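Local coordinates for protein alkaline phosphatase D (Bacillus subtilis, PDB 2YEQ) that hydrolyses phosphate esters, acting as a phosphodiesterase and alkaline phosphatase with iron and calcium in its active site, at residues 107-117 and 265-273; 435-444 and 455-463. All blocks are in the same frame, centred on the assembly; numbering follows the deposited sequence.

Interaction 1. Residues 107-117 and 265-273; sequences LPAPGANVPQM and FTYGNLASF
The ring of Tyr267 is clasped on both faces by the other segment. Pro108 lies on one, its CD 3.7 Å from the centroid of the Tyr267 ring and almost directly above. Met117 crosses the opposite face, with SD 3.8 Å from that centroid in a Met-aromatic contact and CG close over the centre. At the ring edge, in its plane, a water bridges Tyr267 OH and Gln116 O, 2.6 Å from the hydroxyl oxygen. Tyrosine suits the place: its flat faces accept the proline methylenes and the thioether, while its hydroxyl meets water at the rim. Replacing it with an alanine would probably open a gap between Pro108 and Met117 and leave Gln116 O without its water-mediated link.

With CG anti to the backbone N (chi1 177°) and the chain extended beyond, Met117 reaches past Tyr267 to Phe273, where Met117 CE lies 3.6 Å from Phe273 CE2 and the sulfur comes to the ring edge. Leu107 forks over the hairpin, sending CD1 to within 3.7 Å of Phe265 CD2 and CD2 to Tyr267. Val114 CG2 packs on Leu270 CB.

Polar bonds gather beside the type II turn 109-112. Asn269 ND2 donates to Asn113 OD1 at 2.8 Å, in the carbonyl plane and on a lone pair, with the two amides turned 83° apart; Asn269 N donates to Ala112 O at 2.9 Å. Gly268 has positive phi, and a CB there would collide with Ala112 O, so glycine fits on both counts.

A classic beta bulge sets Tyr267 against Leu270 and Ala271 in the edge hairpin of strands 263-267 and 271-275. Over its tip passes the loop joining strand 97-105 of the four-stranded sheet to strand 117-122 of the ten-stranded sheet.

Interaction 2. Residues 435-444 and 455-463; sequences FFNDYRGYVR and DYRVMPFVT
Asp455 OD2 is gripped by Arg444 and by a water. Arg444 NH2 approaches to 2.8 Å of Asp455 OD2 in a salt bridge, Arg444 NE adds a weak bond, and the water donates to OD2 while also reaching Arg444 O. OD2 and the water lie near the plane of the Arg444 guanidinium, yet NH2 meets that oxygen from above the carboxylate plane. The Arg444 chain is extended as far as CD and then bends (chi3 66°), swinging its end to the aspartate. Asp455 OD1 is hydrogen-bonded to Ser474 OG.

The guanidinium of Arg444 also lies flat on that of Arg457, their planes 24° apart and Arg444 NH1 3.3 Å from Arg457 NE. Two like charges so close are probably tolerated because Glu141, also hydrogen-bonded to Tyr442 OH, forms a salt bridge to each arginine. Tyr442 in turn offers a face to Arg457 CB, which sits 4.0 Å from the ring centroid in a CH-pi contact.

Strands 440-448 and 451-459 form an antiparallel beta hairpin within the larger sheet of the calcineurin-like metallophosphatase sandwich. Tyr442 and Arg457 are a hydrogen-bonded pair, with Arg457 N 2.9 Å from Tyr442 O; Arg444 and Asp455 are another. Gly441 and Val458 form a non-hydrogen-bonded pair whose CA atoms are 4.3 Å apart, and a CB on the glycine would clash with Arg457 O.

The face bearing Val443 and Tyr456 is apolar across the contact and turns to the second sheet of the sandwich. From strand 433-437 there, Phe435 brings its edge to the face of Tyr456, with planes at 53° and Phe435 CE2 3.6 Å from Tyr456 CG. Val443 CG2 packs beside the same ring. Farther along, Tyr439 CB packs on Val458 CB, while the tyrosine hydroxyl bonds to Val496 O.

Overall arrangement
Both contacts involve the two large sheets of the phosphatase fold, yet they differ in depth. Interaction 2 is buried, its centre about 15 Å from the centre of the chain, and pairs neighbouring strands of the larger sheet while one strand of the second sheet packs against them. Interaction 1 lies farther out, its centre about 21 Å from the chain centre, and is only partly buried: a loop without regular structure covers the tip of an edge hairpin. Its chemistry is mainly apolar and aromatic with two direct hydrogen bonds, whereas interaction 2 rests on strand pairing and one cluster of charged side chains. Their nearest atoms are about 8 Å apart, but Met117 bonds through its backbone to Val447, on strand 440-448 of interaction 2.

Interaction 1. Residues 107-117 and 265-273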
# COMPACT_ATOMS: atom_id res chain seq x y z
N LEU A 107 -11.89 6.61 14.63
CA LEU A 107 -12.99 5.94 13.94
C LEU A 107 -14.33 6.25 14.64
O LEU A 107 -14.36 6.56 15.83
CB LEU A 107 -12.80 4.43 13.97
CG LEU A 107 -11.54 3.86 13.30
CD1 LEU A 107 -11.62 2.33 13.36
CD2 LEU A 107 -11.42 4.37 11.89
N PRO A 108 -15.43 6.11 13.91
CA PRO A 108 -16.76 6.09 14.55
C PRO A 108 -16.87 4.97 15.57
O PRO A 108 -16.14 3.97 15.49
CB PRO A 108 -17.72 5.79 13.38
CG PRO A 108 -17.01 6.20 12.17
CD PRO A 108 -15.52 6.03 12.45
N ALA A 109 -17.77 5.14 16.53
CA ALA A 109 -18.07 4.09 17.50
C ALA A 109 -18.51 2.84 16.74
O ALA A 109 -19.12 2.95 15.68
CB ALA A 109 -19.17 4.55 18.47
N PRO A 110 -18.14 1.66 17.23
CA PRO A 110 -18.55 0.43 16.56
C PRO A 110 -20.07 0.41 16.33
O PRO A 110 -20.83 0.78 17.24
CB PRO A 110 -18.14 -0.69 17.54
CG PRO A 110 -17.41 -0.03 18.66
CD PRO A 110 -17.71 1.42 18.62
N GLY A 111 -20.50 0.04 15.13
CA GLY A 111 -21.92 0.03 14.81
C GLY A 111 -22.58 1.39 14.59
O GLY A 111 -23.75 1.45 14.24
N ALA A 112 -21.84 2.49 14.78
CA ALA A 112 -22.40 3.82 14.49
C ALA A 112 -22.90 3.86 13.07
O ALA A 112 -22.28 3.33 12.16
CB ALA A 112 -21.36 4.93 14.71
N ASN A 113 -24.03 4.52 12.88
CA ASN A 113 -24.68 4.60 11.60
C ASN A 113 -24.15 5.77 10.77
O ASN A 113 -24.83 6.78 10.56
CB ASN A 113 -26.19 4.74 11.83
CG ASN A 113 -27.00 4.30 10.65
OD1 ASN A 113 -26.73 3.26 10.05
ND2 ASN A 113 -28.01 5.08 10.30
N VAL A 114 -22.94 5.64 10.26
CA VAL A 114 -22.30 6.73 9.54
C VAL A 114 -22.75 6.77 8.09
O VAL A 114 -22.82 5.73 7.44
CB VAL A 114 -20.75 6.66 9.65
CG1 VAL A 114 -20.35 6.79 11.11
CG2 VAL A 114 -20.25 5.37 9.13
N PRO A 115 -23.05 7.97 7.58
CA PRO A 115 -23.57 8.12 6.22
C PRO A 115 -22.54 8.10 5.10
O PRO A 115 -22.90 7.85 3.95
CB PRO A 115 -24.20 9.52 6.24
CG PRO A 115 -23.44 10.25 7.25
CD PRO A 115 -23.15 9.23 8.33
N GLN A 116 -21.27 8.40 5.41
CA GLN A 116 -20.26 8.53 4.36
C GLN A 116 -18.84 8.35 4.92
O GLN A 116 -18.58 8.59 6.11
CB GLN A 116 -20.39 9.88 3.67
CG GLN A 116 -19.56 10.04 2.41
CD GLN A 116 -19.85 11.35 1.68
OE1 GLN A 116 -20.83 11.48 0.97
NE2 GLN A 116 -18.95 12.32 1.83
N MET A 117 -17.95 7.89 4.05
CA MET A 117 -16.53 7.75 4.35
C MET A 117 -15.78 8.10 3.09
O MET A 117 -16.20 7.71 1.99
CB MET A 117 -16.23 6.29 4.73
CG MET A 117 -14.76 6.02 5.00
SD MET A 117 -14.44 4.29 5.31
CE MET A 117 -12.76 4.41 5.99
N PHE A 265 -10.64 -3.83 11.00
CA PHE A 265 -11.41 -2.83 11.73
C PHE A 265 -12.68 -2.46 10.93
O PHE A 265 -12.76 -2.69 9.73
CB PHE A 265 -10.56 -1.58 12.00
CG PHE A 265 -10.19 -0.82 10.77
CD1 PHE A 265 -9.12 -1.21 9.98
CD2 PHE A 265 -10.92 0.30 10.38
CE1 PHE A 265 -8.78 -0.52 8.84
CE2 PHE A 265 -10.58 1.01 9.25
CZ PHE A 265 -9.51 0.59 8.46
N THR A 266 -13.66 -1.88 11.62
CA THR A 266 -14.90 -1.46 10.97
C THR A 266 -15.03 0.05 11.09
O THR A 266 -14.61 0.64 12.07
CB THR A 266 -16.14 -2.11 11.62
OG1 THR A 266 -16.22 -1.68 12.98
CG2 THR A 266 -16.05 -3.63 11.58
N TYR A 267 -15.57 0.66 10.05
CA TYR A 267 -15.84 2.08 10.05
C TYR A 267 -17.34 2.25 10.33
O TYR A 267 -18.15 2.29 9.41
CB TYR A 267 -15.44 2.68 8.72
CG TYR A 267 -15.31 4.17 8.77
CD1 TYR A 267 -14.10 4.76 9.12
CD2 TYR A 267 -16.40 5.01 8.48
CE1 TYR A 267 -13.97 6.15 9.19
CE2 TYR A 267 -16.28 6.41 8.54
CZ TYR A 267 -15.06 6.97 8.91
OH TYR A 267 -14.92 8.33 8.97
N GLY A 268 -17.69 2.31 11.61
CA GLY A 268 -19.08 2.26 12.02
C GLY A 268 -19.73 0.97 11.51
O GLY A 268 -19.13 -0.10 11.59
N ASN A 269 -20.94 1.09 10.97
CA ASN A 269 -21.58 -0.03 10.29
C ASN A 269 -21.51 0.11 8.80
O ASN A 269 -22.15 -0.62 8.07
CB ASN A 269 -23.04 -0.16 10.72
CG ASN A 269 -23.92 0.98 10.18
OD1 ASN A 269 -23.46 1.91 9.48
ND2 ASN A 269 -25.21 0.93 10.52
N LEU A 270 -20.74 1.08 8.33
CA LEU A 270 -20.65 1.31 6.91
C LEU A 270 -19.72 0.31 6.19
O LEU A 270 -20.03 -0.17 5.09
CB LEU A 270 -20.17 2.75 6.65
CG LEU A 270 -20.05 3.26 5.22
CD1 LEU A 270 -21.38 3.19 4.48
CD2 LEU A 270 -19.49 4.71 5.20
N ALA A 271 -18.54 0.05 6.76
CA ALA A 271 -17.54 -0.77 6.03
C ALA A 271 -16.67 -1.54 7.01
O ALA A 271 -16.22 -0.97 8.02
CB ALA A 271 -16.69 0.10 5.12
N SER A 272 -16.47 -2.82 6.71
CA SER A 272 -15.58 -3.71 7.45
C SER A 272 -14.32 -3.91 6.59
O SER A 272 -14.42 -4.33 5.44
CB SER A 272 -16.29 -5.04 7.71
OG SER A 272 -15.42 -6.03 8.22
N PHE A 273 -13.16 -3.56 7.13
CA PHE A 273 -11.90 -3.55 6.37
C PHE A 273 -11.01 -4.68 6.85
O PHE A 273 -10.69 -4.75 8.03
CB PHE A 273 -11.17 -2.23 6.58
CG PHE A 273 -11.80 -1.07 5.87
CD1 PHE A 273 -11.50 -0.82 4.56
CD2 PHE A 273 -12.70 -0.24 6.52
CE1 PHE A 273 -12.07 0.25 3.88
CE2 PHE A 273 -13.28 0.84 5.86
CZ PHE A 273 -12.97 1.08 4.53
O HOH W 1 -23.86 3.41 7.53
O HOH W 2 -16.94 9.73 8.27

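Interaction 2. Residues 435-444 and 455-463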
# COMPACT_ATOMS: atom_id res chain seq x y z
N PHE A 435 -11.85 -0.86 -17.06
CA PHE A 435 -11.01 0.34 -17.09
C PHE A 435 -9.52 0.01 -17.11
O PHE A 435 -9.11 -0.91 -16.44
CB PHE A 435 -11.32 1.16 -15.84
CG PHE A 435 -10.54 2.47 -15.74
CD1 PHE A 435 -10.65 3.44 -16.71
CD2 PHE A 435 -9.73 2.71 -14.65
CE1 PHE A 435 -9.96 4.64 -16.60
CE2 PHE A 435 -9.01 3.92 -14.53
CZ PHE A 435 -9.13 4.87 -15.49
N PHE A 436 -8.76 0.74 -17.93
CA PHE A 436 -7.31 0.76 -17.85
C PHE A 436 -6.84 2.20 -18.01
O PHE A 436 -7.36 2.92 -18.86
CB PHE A 436 -6.63 -0.08 -18.94
CG PHE A 436 -5.13 0.03 -18.91
CD1 PHE A 436 -4.40 -0.70 -17.99
CD2 PHE A 436 -4.46 0.90 -19.76
CE1 PHE A 436 -3.03 -0.58 -17.89
CE2 PHE A 436 -3.07 1.04 -19.68
CZ PHE A 436 -2.34 0.28 -18.74
N ASN A 437 -5.83 2.59 -17.23
CA ASN A 437 -5.08 3.83 -17.40
C ASN A 437 -3.64 3.67 -16.90
O ASN A 437 -3.40 2.93 -15.96
CB ASN A 437 -5.78 4.95 -16.64
CG ASN A 437 -5.19 6.30 -16.95
OD1 ASN A 437 -5.33 6.83 -18.07
ND2 ASN A 437 -4.52 6.86 -15.98
N ASP A 438 -2.68 4.37 -17.51
CA ASP A 438 -1.26 4.19 -17.12
C ASP A 438 -0.53 5.49 -16.75
O ASP A 438 0.64 5.65 -17.06
CB ASP A 438 -0.50 3.46 -18.23
CG ASP A 438 0.85 2.94 -17.79
OD1 ASP A 438 1.04 2.68 -16.58
OD2 ASP A 438 1.72 2.82 -18.68
N TYR A 439 -1.24 6.41 -16.10
CA TYR A 439 -0.63 7.60 -15.49
C TYR A 439 -0.47 7.37 -14.00
O TYR A 439 -1.24 6.64 -13.40
CB TYR A 439 -1.52 8.83 -15.70
CG TYR A 439 -1.66 9.28 -17.14
CD1 TYR A 439 -0.56 9.53 -17.92
CD2 TYR A 439 -2.93 9.49 -17.70
CE1 TYR A 439 -0.70 9.95 -19.22
CE2 TYR A 439 -3.07 9.91 -19.00
CZ TYR A 439 -1.96 10.14 -19.75
OH TYR A 439 -2.10 10.56 -21.05
N ARG A 440 0.49 8.05 -13.39
CA ARG A 440 0.73 7.95 -11.96
C ARG A 440 -0.31 8.73 -11.16
O ARG A 440 -0.96 9.66 -11.68
CB ARG A 440 2.13 8.44 -11.62
CG ARG A 440 3.25 7.87 -12.49
CD ARG A 440 3.56 6.42 -12.16
NE ARG A 440 2.54 5.47 -12.63
CZ ARG A 440 2.26 5.18 -13.89
NH1 ARG A 440 2.91 5.76 -14.89
NH2 ARG A 440 1.32 4.27 -14.15
N GLY A 441 -0.47 8.36 -9.91
CA GLY A 441 -1.43 8.99 -9.02
C GLY A 441 -1.85 8.05 -7.91
O GLY A 441 -1.04 7.29 -7.36
N TYR A 442 -3.14 8.09 -7.61
CA TYR A 442 -3.72 7.34 -6.51
C TYR A 442 -5.22 7.29 -6.72
O TYR A 442 -5.72 7.83 -7.69
CB TYR A 442 -3.40 7.99 -5.15
CG TYR A 442 -3.89 9.42 -4.98
CD1 TYR A 442 -5.18 9.70 -4.50
CD2 TYR A 442 -3.07 10.48 -5.30
CE1 TYR A 442 -5.62 11.02 -4.35
CE2 TYR A 442 -3.48 11.78 -5.16
CZ TYR A 442 -4.76 12.05 -4.71
OH TYR A 442 -5.12 13.37 -4.57
N VAL A 443 -5.92 6.57 -5.85
CA VAL A 443 -7.35 6.33 -5.99
C VAL A 443 -8.05 6.88 -4.77
O VAL A 443 -7.59 6.72 -3.63
CB VAL A 443 -7.68 4.82 -6.18
CG1 VAL A 443 -9.17 4.61 -6.32
CG2 VAL A 443 -6.92 4.26 -7.37
N ARG A 444 -9.12 7.65 -5.00
CA ARG A 444 -9.92 8.19 -3.91
C ARG A 444 -11.30 7.53 -3.87
O ARG A 444 -12.01 7.52 -4.88
CB ARG A 444 -10.10 9.71 -4.12
CG ARG A 444 -10.90 10.40 -3.02
CD ARG A 444 -11.05 11.90 -3.31
NE ARG A 444 -11.85 12.14 -4.50
CZ ARG A 444 -11.82 13.23 -5.27
NH1 ARG A 444 -11.03 14.26 -5.01
NH2 ARG A 444 -12.62 13.29 -6.32
N ASP A 455 -12.70 7.28 -7.58
CA ASP A 455 -12.10 8.24 -8.50
C ASP A 455 -10.61 7.97 -8.70
O ASP A 455 -9.86 7.89 -7.73
CB ASP A 455 -12.23 9.66 -7.90
CG ASP A 455 -13.70 10.09 -7.66
OD1 ASP A 455 -14.59 9.68 -8.43
OD2 ASP A 455 -13.95 10.84 -6.69
N TYR A 456 -10.18 7.88 -9.96
CA TYR A 456 -8.79 7.67 -10.29
C TYR A 456 -8.13 9.02 -10.51
O TYR A 456 -8.41 9.71 -11.48
CB TYR A 456 -8.65 6.77 -11.52
CG TYR A 456 -9.05 5.34 -11.21
CD1 TYR A 456 -10.41 4.96 -11.17
CD2 TYR A 456 -8.10 4.37 -10.93
CE1 TYR A 456 -10.79 3.63 -10.86
CE2 TYR A 456 -8.46 3.05 -10.63
CZ TYR A 456 -9.80 2.69 -10.59
OH TYR A 456 -10.14 1.37 -10.29
N ARG A 457 -7.26 9.39 -9.58
CA ARG A 457 -6.65 10.71 -9.55
C ARG A 457 -5.25 10.64 -10.09
O ARG A 457 -4.37 10.07 -9.44
CB ARG A 457 -6.63 11.21 -8.10
CG ARG A 457 -7.94 11.08 -7.36
CD ARG A 457 -8.88 12.27 -7.67
NE ARG A 457 -8.45 13.48 -6.99
CZ ARG A 457 -8.48 14.72 -7.49
NH1 ARG A 457 -8.93 14.98 -8.71
NH2 ARG A 457 -8.06 15.73 -6.75
N VAL A 458 -5.02 11.20 -11.27
CA VAL A 458 -3.77 11.00 -11.98
C VAL A 458 -3.12 12.27 -12.53
O VAL A 458 -3.74 13.35 -12.55
CB VAL A 458 -3.98 9.96 -13.12
CG1 VAL A 458 -4.66 8.71 -12.57
CG2 VAL A 458 -4.82 10.57 -14.25
N MET A 459 -1.86 12.14 -12.94
CA MET A 459 -1.05 13.24 -13.43
C MET A 459 -0.40 12.83 -14.73
O MET A 459 -0.10 11.65 -14.92
CB MET A 459 0.06 13.58 -12.42
CG MET A 459 -0.42 13.94 -11.04
SD MET A 459 0.90 13.98 -9.80
CE MET A 459 1.45 12.25 -9.85
N PRO A 460 -0.12 13.79 -15.62
CA PRO A 460 0.54 13.46 -16.86
C PRO A 460 2.02 13.01 -16.72
O PRO A 460 2.51 12.33 -17.61
CB PRO A 460 0.48 14.77 -17.66
CG PRO A 460 0.25 15.83 -16.64
CD PRO A 460 -0.60 15.19 -15.62
N PHE A 461 2.71 13.42 -15.66
CA PHE A 461 4.15 13.14 -15.53
C PHE A 461 4.60 13.24 -14.07
O PHE A 461 3.94 13.87 -13.26
CB PHE A 461 5.01 14.06 -16.43
CG PHE A 461 4.83 15.55 -16.14
CD1 PHE A 461 5.49 16.16 -15.08
CD2 PHE A 461 3.97 16.32 -16.92
CE1 PHE A 461 5.32 17.53 -14.79
CE2 PHE A 461 3.79 17.69 -16.65
CZ PHE A 461 4.47 18.29 -15.58
N VAL A 462 5.71 12.57 -13.77
CA VAL A 462 6.36 12.61 -12.46
C VAL A 462 7.88 12.87 -12.60
O VAL A 462 8.56 13.05 -11.59
CB VAL A 462 6.12 11.30 -11.63
CG1 VAL A 462 4.67 11.14 -11.28
CG2 VAL A 462 6.63 10.05 -12.35
N THR A 463 8.41 12.92 -13.81
CA THR A 463 9.84 13.10 -14.04
C THR A 463 10.28 14.56 -13.78
O THR A 463 11.47 14.83 -13.64
CB THR A 463 10.26 12.68 -15.48
OG1 THR A 463 9.39 13.28 -16.45
CG2 THR A 463 10.22 11.17 -15.63
O HOH W 3 2.11 9.97 -14.87
O HOH W 4 -14.23 9.57 -4.44